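Local coordinates for protein P35 (Autographa californica nucleopolyhedrovirus, PDB 1P35) that inhibits caspases and so blocks apoptosis of the infected insect host cell, and also suppresses the host's antiviral RNA interference, at residues A[97-102]-A[163-168]; A[32-37]-A[158-163]. All coordinates share one frame; numbering follows the deposited sequence.

Contact 1 (A[97-102]-A[163-168]); sequences DEHYSV and NQVLSF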
loop_
_atom_site.group_PDB
_atom_site.type_symbol
_atom_site.label_atom_id
_atom_site.label_comp_id
_atom_site.label_asym_id
_atom_site.label_seq_id
_atom_site.Cartn_x
_atom_site.Cartn_y
_atom_site.Cartn_z
ATOM N N ASP A 97 -7.768 -11.054 -3.659
ATOM C CA ASP A 97 -9.028 -10.582 -4.218
ATOM C C ASP A 97 -9.875 -11.705 -4.826
ATOM O O ASP A 97 -9.340 -12.612 -5.484
ATOM C CB ASP A 97 -8.776 -9.564 -5.341
ATOM C CG ASP A 97 -8.008 -8.346 -4.877
ATOM O OD1 ASP A 97 -8.181 -7.927 -3.706
ATOM O OD2 ASP A 97 -7.244 -7.790 -5.699
ATOM N N GLU A 98 -11.195 -11.650 -4.611
ATOM C CA GLU A 98 -12.098 -12.629 -5.219
ATOM C C GLU A 98 -12.731 -11.902 -6.423
ATOM O O GLU A 98 -12.850 -10.683 -6.412
ATOM C CB GLU A 98 -13.192 -13.076 -4.255
ATOM C CG GLU A 98 -12.760 -13.924 -3.087
ATOM C CD GLU A 98 -12.428 -15.330 -3.490
ATOM O OE1 GLU A 98 -11.455 -15.518 -4.249
ATOM O OE2 GLU A 98 -13.148 -16.250 -3.056
ATOM N N HIS A 99 -13.122 -12.642 -7.458
ATOM C CA HIS A 99 -13.722 -12.016 -8.616
ATOM C C HIS A 99 -15.152 -12.432 -8.870
ATOM O O HIS A 99 -15.481 -13.622 -8.849
ATOM C CB HIS A 99 -12.881 -12.298 -9.857
ATOM C CG HIS A 99 -11.487 -11.767 -9.756
ATOM N ND1 HIS A 99 -10.523 -12.349 -8.958
ATOM C CD2 HIS A 99 -10.904 -10.685 -10.320
ATOM C CE1 HIS A 99 -9.405 -11.652 -9.042
ATOM N NE2 HIS A 99 -9.609 -10.637 -9.864
ATOM N N TYR A 100 -16.024 -11.445 -9.054
ATOM C CA TYR A 100 -17.380 -11.784 -9.360
ATOM C C TYR A 100 -17.380 -12.294 -10.812
ATOM O O TYR A 100 -16.559 -11.873 -11.631
ATOM C CB TYR A 100 -18.313 -10.580 -9.318
ATOM C CG TYR A 100 -18.630 -9.990 -7.942
ATOM C CD1 TYR A 100 -17.808 -9.029 -7.350
ATOM C CD2 TYR A 100 -19.799 -10.323 -7.304
ATOM C CE1 TYR A 100 -18.172 -8.414 -6.154
ATOM C CE2 TYR A 100 -20.175 -9.716 -6.112
ATOM C CZ TYR A 100 -19.370 -8.765 -5.540
ATOM O OH TYR A 100 -19.781 -8.165 -4.364
ATOM N N SER A 101 -18.313 -13.196 -11.094
ATOM C CA SER A 101 -18.535 -13.730 -12.427
ATOM C C SER A 101 -19.569 -12.720 -13.063
ATOM O O SER A 101 -20.657 -12.515 -12.538
ATOM C CB SER A 101 -19.118 -15.160 -12.299
ATOM O OG SER A 101 -19.247 -15.768 -13.560
ATOM N N VAL A 102 -19.196 -12.105 -14.181
ATOM C CA VAL A 102 -20.015 -11.108 -14.868
ATOM C C VAL A 102 -20.723 -11.535 -16.167
ATOM O O VAL A 102 -20.106 -12.161 -17.076
ATOM C CB VAL A 102 -19.127 -9.849 -15.209
ATOM C CG1 VAL A 102 -19.900 -8.815 -15.934
ATOM C CG2 VAL A 102 -18.525 -9.277 -13.892
ATOM N N ASN A 163 -11.458 -8.596 -0.626
ATOM C CA ASN A 163 -12.154 -7.594 -1.427
ATOM C C ASN A 163 -12.740 -8.449 -2.557
ATOM O O ASN A 163 -12.054 -9.404 -3.036
ATOM C CB ASN A 163 -11.208 -6.584 -2.075
ATOM C CG ASN A 163 -10.725 -5.513 -1.095
ATOM O OD1 ASN A 163 -11.516 -4.829 -0.460
ATOM N ND2 ASN A 163 -9.424 -5.370 -0.994
ATOM N N GLN A 164 -13.985 -8.146 -2.964
ATOM C CA GLN A 164 -14.641 -8.867 -4.053
ATOM C C GLN A 164 -14.542 -7.863 -5.178
ATOM O O GLN A 164 -14.991 -6.740 -5.014
ATOM C CB GLN A 164 -16.097 -9.168 -3.759
ATOM C CG GLN A 164 -16.388 -9.523 -2.307
ATOM C CD GLN A 164 -15.519 -10.611 -1.799
ATOM O OE1 GLN A 164 -15.045 -11.454 -2.570
ATOM N NE2 GLN A 164 -15.311 -10.631 -0.486
ATOM N N VAL A 165 -13.971 -8.254 -6.324
ATOM C CA VAL A 165 -13.731 -7.284 -7.378
ATOM C C VAL A 165 -14.241 -7.681 -8.766
ATOM O O VAL A 165 -14.573 -8.849 -9.024
ATOM C CB VAL A 165 -12.205 -6.967 -7.428
ATOM C CG1 VAL A 165 -11.659 -6.777 -5.990
ATOM C CG2 VAL A 165 -11.422 -8.165 -8.048
ATOM N N LEU A 166 -14.373 -6.685 -9.640
ATOM C CA LEU A 166 -14.823 -6.941 -11.006
ATOM C C LEU A 166 -14.493 -5.712 -11.795
ATOM O O LEU A 166 -14.339 -4.644 -11.230
ATOM C CB LEU A 166 -16.324 -7.202 -11.101
ATOM C CG LEU A 166 -17.303 -6.035 -10.821
ATOM C CD1 LEU A 166 -17.637 -5.294 -12.091
ATOM C CD2 LEU A 166 -18.612 -6.570 -10.274
ATOM N N SER A 167 -14.336 -5.889 -13.101
ATOM C CA SER A 167 -14.088 -4.791 -14.005
ATOM C C SER A 167 -14.450 -5.254 -15.415
ATOM O O SER A 167 -14.275 -6.406 -15.754
ATOM C CB SER A 167 -12.630 -4.318 -13.926
ATOM O OG SER A 167 -11.712 -5.390 -14.070
ATOM N N PHE A 168 -14.956 -4.348 -16.235
ATOM C CA PHE A 168 -15.336 -4.733 -17.566
ATOM C C PHE A 168 -15.498 -3.473 -18.423
ATOM O O PHE A 168 -15.624 -2.357 -17.883
ATOM C CB PHE A 168 -16.643 -5.573 -17.499
ATOM C CG PHE A 168 -17.853 -4.798 -16.935
ATOM C CD1 PHE A 168 -18.392 -3.711 -17.624
ATOM C CD2 PHE A 168 -18.380 -5.120 -15.683
ATOM C CE1 PHE A 168 -19.441 -2.936 -17.061
ATOM C CE2 PHE A 168 -19.414 -4.375 -15.112
ATOM C CZ PHE A 168 -19.942 -3.268 -15.810
HETATM O O HOH W 1 -8.570 -9.087 -1.115
#
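Val-165 lays its CG2 methyl over one face of the His-99 imidazole, a CH-pi contact 3.8 Å from CG2 to the ring centroid. The methyl sits off centre, nearest CD2 at 3.4 Å. With CG1 beside the backbone N (chi1 -44°), CG2 falls between the N and the carbonyl carbon, against the ring. The two residues are a parallel beta pair, as are Glu-98 and Gln-164. Three backbone bonds join the strands. The bond from Glu-98 N to Asn-163 O, 2.9 Å, is almost straight (171°). Val-165 N donates to Glu-98 O at 2.7 Å, and Tyr-100 N donates to Val-165 O at 3.0 Å. On the face opposite His-99, the side chains of Glu-98 and Gln-164 run side by side. Gln-164 OE1 is buried there, has no hydrogen-bond partner in the model, and lies against aliphatic carbons of Glu-98. The Tyr-100 ring crosses Gln-164 at about a right angle, with CE1 3.3 Å from Gln-164 CB. Leu-166 CD2 approaches the same ring at CD1. Farther on, the strands diverge and only side chains bridge them. Val-102 sets CG2 against Leu-166 CB; its CG1 lies 4.0 Å from Phe-168 CD2. At the other end, a water links Asp-97 OD1 to Asn-163 N. The pair joins strands 98-106 and 164-170. Tyr-100 OH hydrogen-bonds Asn-31 OD1 of strand 24-33, which also pairs with 164-170. Cys-152 of strand 148-154 and Met-44 of strand 42-48 pack on Tyr-100 and Leu-166.

Contact 2 (A[32-37]-A[158-163]); sequences KIMNTQ and FENGSN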
loop_
_atom_site.group_PDB
_atom_site.type_symbol
_atom_site.label_atom_id
_atom_site.label_comp_id
_atom_site.label_asym_id
_atom_site.label_seq_id
_atom_site.Cartn_x
_atom_site.Cartn_y
_atom_site.Cartn_z
ATOM N N LYS A 32 -16.685 -5.107 -0.233
ATOM C CA LYS A 32 -16.321 -6.114 0.751
ATOM C C LYS A 32 -17.497 -6.707 1.479
ATOM O O LYS A 32 -18.154 -6.034 2.286
ATOM C CB LYS A 32 -15.304 -5.538 1.733
ATOM C CG LYS A 32 -14.708 -6.555 2.698
ATOM C CD LYS A 32 -13.550 -5.954 3.495
ATOM C CE LYS A 32 -12.475 -5.425 2.543
ATOM N NZ LYS A 32 -11.289 -4.895 3.237
ATOM N N ILE A 33 -17.763 -7.977 1.209
ATOM C CA ILE A 33 -18.902 -8.689 1.837
ATOM C C ILE A 33 -18.540 -9.442 3.121
ATOM O O ILE A 33 -17.567 -10.173 3.176
ATOM C CB ILE A 33 -19.564 -9.650 0.795
ATOM C CG1 ILE A 33 -20.158 -8.789 -0.327
ATOM C CG2 ILE A 33 -20.657 -10.545 1.462
ATOM C CD1 ILE A 33 -20.749 -9.539 -1.501
ATOM N N MET A 34 -19.357 -9.250 4.147
ATOM C CA MET A 34 -19.153 -9.822 5.481
ATOM C C MET A 34 -19.682 -11.209 5.885
ATOM O O MET A 34 -19.247 -11.736 6.913
ATOM C CB MET A 34 -19.668 -8.826 6.515
ATOM C CG MET A 34 -18.724 -7.684 6.821
ATOM S SD MET A 34 -17.195 -8.294 7.552
ATOM C CE MET A 34 -17.828 -9.347 9.000
ATOM N N ASN A 35 -20.597 -11.808 5.127
ATOM C CA ASN A 35 -21.146 -13.128 5.515
ATOM C C ASN A 35 -20.237 -14.365 5.379
ATOM O O ASN A 35 -19.449 -14.477 4.437
ATOM C CB ASN A 35 -22.431 -13.374 4.736
ATOM C CG ASN A 35 -23.427 -12.270 4.940
ATOM O OD1 ASN A 35 -23.111 -11.087 4.737
ATOM N ND2 ASN A 35 -24.634 -12.630 5.347
ATOM N N THR A 36 -20.357 -15.294 6.331
ATOM C CA THR A 36 -19.558 -16.537 6.319
ATOM C C THR A 36 -20.410 -17.769 6.045
ATOM O O THR A 36 -19.919 -18.753 5.486
ATOM C CB THR A 36 -18.815 -16.831 7.665
ATOM O OG1 THR A 36 -19.754 -16.838 8.747
ATOM C CG2 THR A 36 -17.699 -15.833 7.911
ATOM N N GLN A 37 -21.671 -17.719 6.464
ATOM C CA GLN A 37 -22.592 -18.832 6.262
ATOM C C GLN A 37 -22.701 -19.156 4.763
ATOM O O GLN A 37 -22.021 -20.051 4.264
ATOM C CB GLN A 37 -23.981 -18.486 6.841
ATOM C CG GLN A 37 -24.696 -17.259 6.213
ATOM C CD GLN A 37 -24.125 -15.907 6.644
ATOM O OE1 GLN A 37 -22.975 -15.815 7.087
ATOM N NE2 GLN A 37 -24.931 -14.842 6.491
ATOM N N PHE A 158 -15.974 -17.944 -0.810
ATOM C CA PHE A 158 -15.036 -16.815 -0.625
ATOM C C PHE A 158 -14.575 -16.560 0.810
ATOM O O PHE A 158 -15.273 -16.862 1.782
ATOM C CB PHE A 158 -15.639 -15.513 -1.209
ATOM C CG PHE A 158 -16.752 -14.900 -0.372
ATOM C CD1 PHE A 158 -18.073 -15.300 -0.530
ATOM C CD2 PHE A 158 -16.466 -13.939 0.587
ATOM C CE1 PHE A 158 -19.085 -14.757 0.243
ATOM C CE2 PHE A 158 -17.495 -13.381 1.378
ATOM C CZ PHE A 158 -18.789 -13.791 1.206
ATOM N N GLU A 159 -13.389 -15.988 0.948
ATOM C CA GLU A 159 -12.901 -15.700 2.278
ATOM C C GLU A 159 -13.366 -14.321 2.794
ATOM O O GLU A 159 -13.151 -13.273 2.161
ATOM C CB GLU A 159 -11.377 -15.820 2.301
ATOM C CG GLU A 159 -10.877 -16.911 3.237
ATOM C CD GLU A 159 -11.277 -16.655 4.698
ATOM O OE1 GLU A 159 -11.928 -15.613 4.979
ATOM O OE2 GLU A 159 -10.939 -17.497 5.569
ATOM N N ASN A 160 -14.030 -14.365 3.943
ATOM C CA ASN A 160 -14.562 -13.201 4.650
ATOM C C ASN A 160 -13.779 -11.892 4.431
ATOM O O ASN A 160 -14.295 -10.904 3.900
ATOM C CB ASN A 160 -14.575 -13.527 6.146
ATOM C CG ASN A 160 -15.641 -12.759 6.906
ATOM O OD1 ASN A 160 -16.836 -12.846 6.607
ATOM N ND2 ASN A 160 -15.217 -12.019 7.907
ATOM N N GLY A 161 -12.523 -11.887 4.846
ATOM C CA GLY A 161 -11.731 -10.688 4.701
ATOM C C GLY A 161 -11.271 -10.237 3.327
ATOM O O GLY A 161 -10.522 -9.288 3.250
ATOM N N SER A 162 -11.691 -10.900 2.259
ATOM C CA SER A 162 -11.332 -10.502 0.905
ATOM C C SER A 162 -12.104 -9.318 0.300
ATOM O O SER A 162 -13.249 -9.086 0.663
ATOM C CB SER A 162 -11.573 -11.675 -0.082
ATOM O OG SER A 162 -10.630 -12.704 0.058
ATOM N N ASN A 163 -11.458 -8.596 -0.626
ATOM C CA ASN A 163 -12.154 -7.594 -1.427
ATOM C C ASN A 163 -12.740 -8.449 -2.557
ATOM O O ASN A 163 -12.054 -9.404 -3.036
ATOM C CB ASN A 163 -11.208 -6.584 -2.075
ATOM C CG ASN A 163 -10.725 -5.513 -1.095
ATOM O OD1 ASN A 163 -11.516 -4.829 -0.460
ATOM N ND2 ASN A 163 -9.424 -5.370 -0.994
HETATM O O HOH W 2 -10.561 -6.799 5.049
#
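Asn-160 extends its side-chain amide to the turn after strand 24-33, against Met-34 and Thr-36. CG is anti to the backbone N (chi1 -153°), which carries the amide to the carbonyl of Met-34 and the CG2 methyl of Thr-36. The Met-34 chain bends twice and brings its CE methyl back to this amide. Lys-32 crosses the other end of the loop. Its CG lies 3.6 Å from Ser-162 O. Its chain then bends at chi3 (-57°), placing CE 3.2 Å from Asn-163 OD1. A water accepts from Lys-32 NZ at 2.7 Å and donates to Gly-161 O at 3.1 Å, so the ammonium grips the loop indirectly. The Phe-158 ring packs against the end of strand 24-33. Its CZ meets Ile-33 CG2 at 3.8 Å, the two side chains crossing at about a right angle. Ile-33 O approaches the ring edge at CE2, near the ring plane, while Asn-35 O lies 3.4 Å from CZ. The loop is braced within itself by Ser-162 N to Glu-159 O, at 2.8 Å. It links strand 148-154 to strand 164-170. Ser-162 OG hydrogen-bonds Lys-96 O just ahead of strand 98-106. Segment 32-37 is held in turn by its own neighbours: Lys-32 pairs through its backbone with Ser-11 of strand 10-21, and Asn-35 OD1 accepts from Asp-9 N.

Contacts 1 and 2 lie about 13 Å apart, centre to centre, on the same side of the chain's centre. They share Asn-163, where the loop of contact 2 runs into the strand of contact 1. Along the chain the order is 32-37, 97-102, 158-163, 163-168, so the contacts interleave. Strand 164-170 lies between strand 24-33, antiparallel to it, and strand 98-106, parallel to it. The contacts also touch directly: Tyr-100 OH packs on Ile-33 CD1, and Gln-164 on the Phe-158 ring. Together they join three sequence-distant parts of P35 in one region of beta structure, at the point where the connection enters strand 164-170.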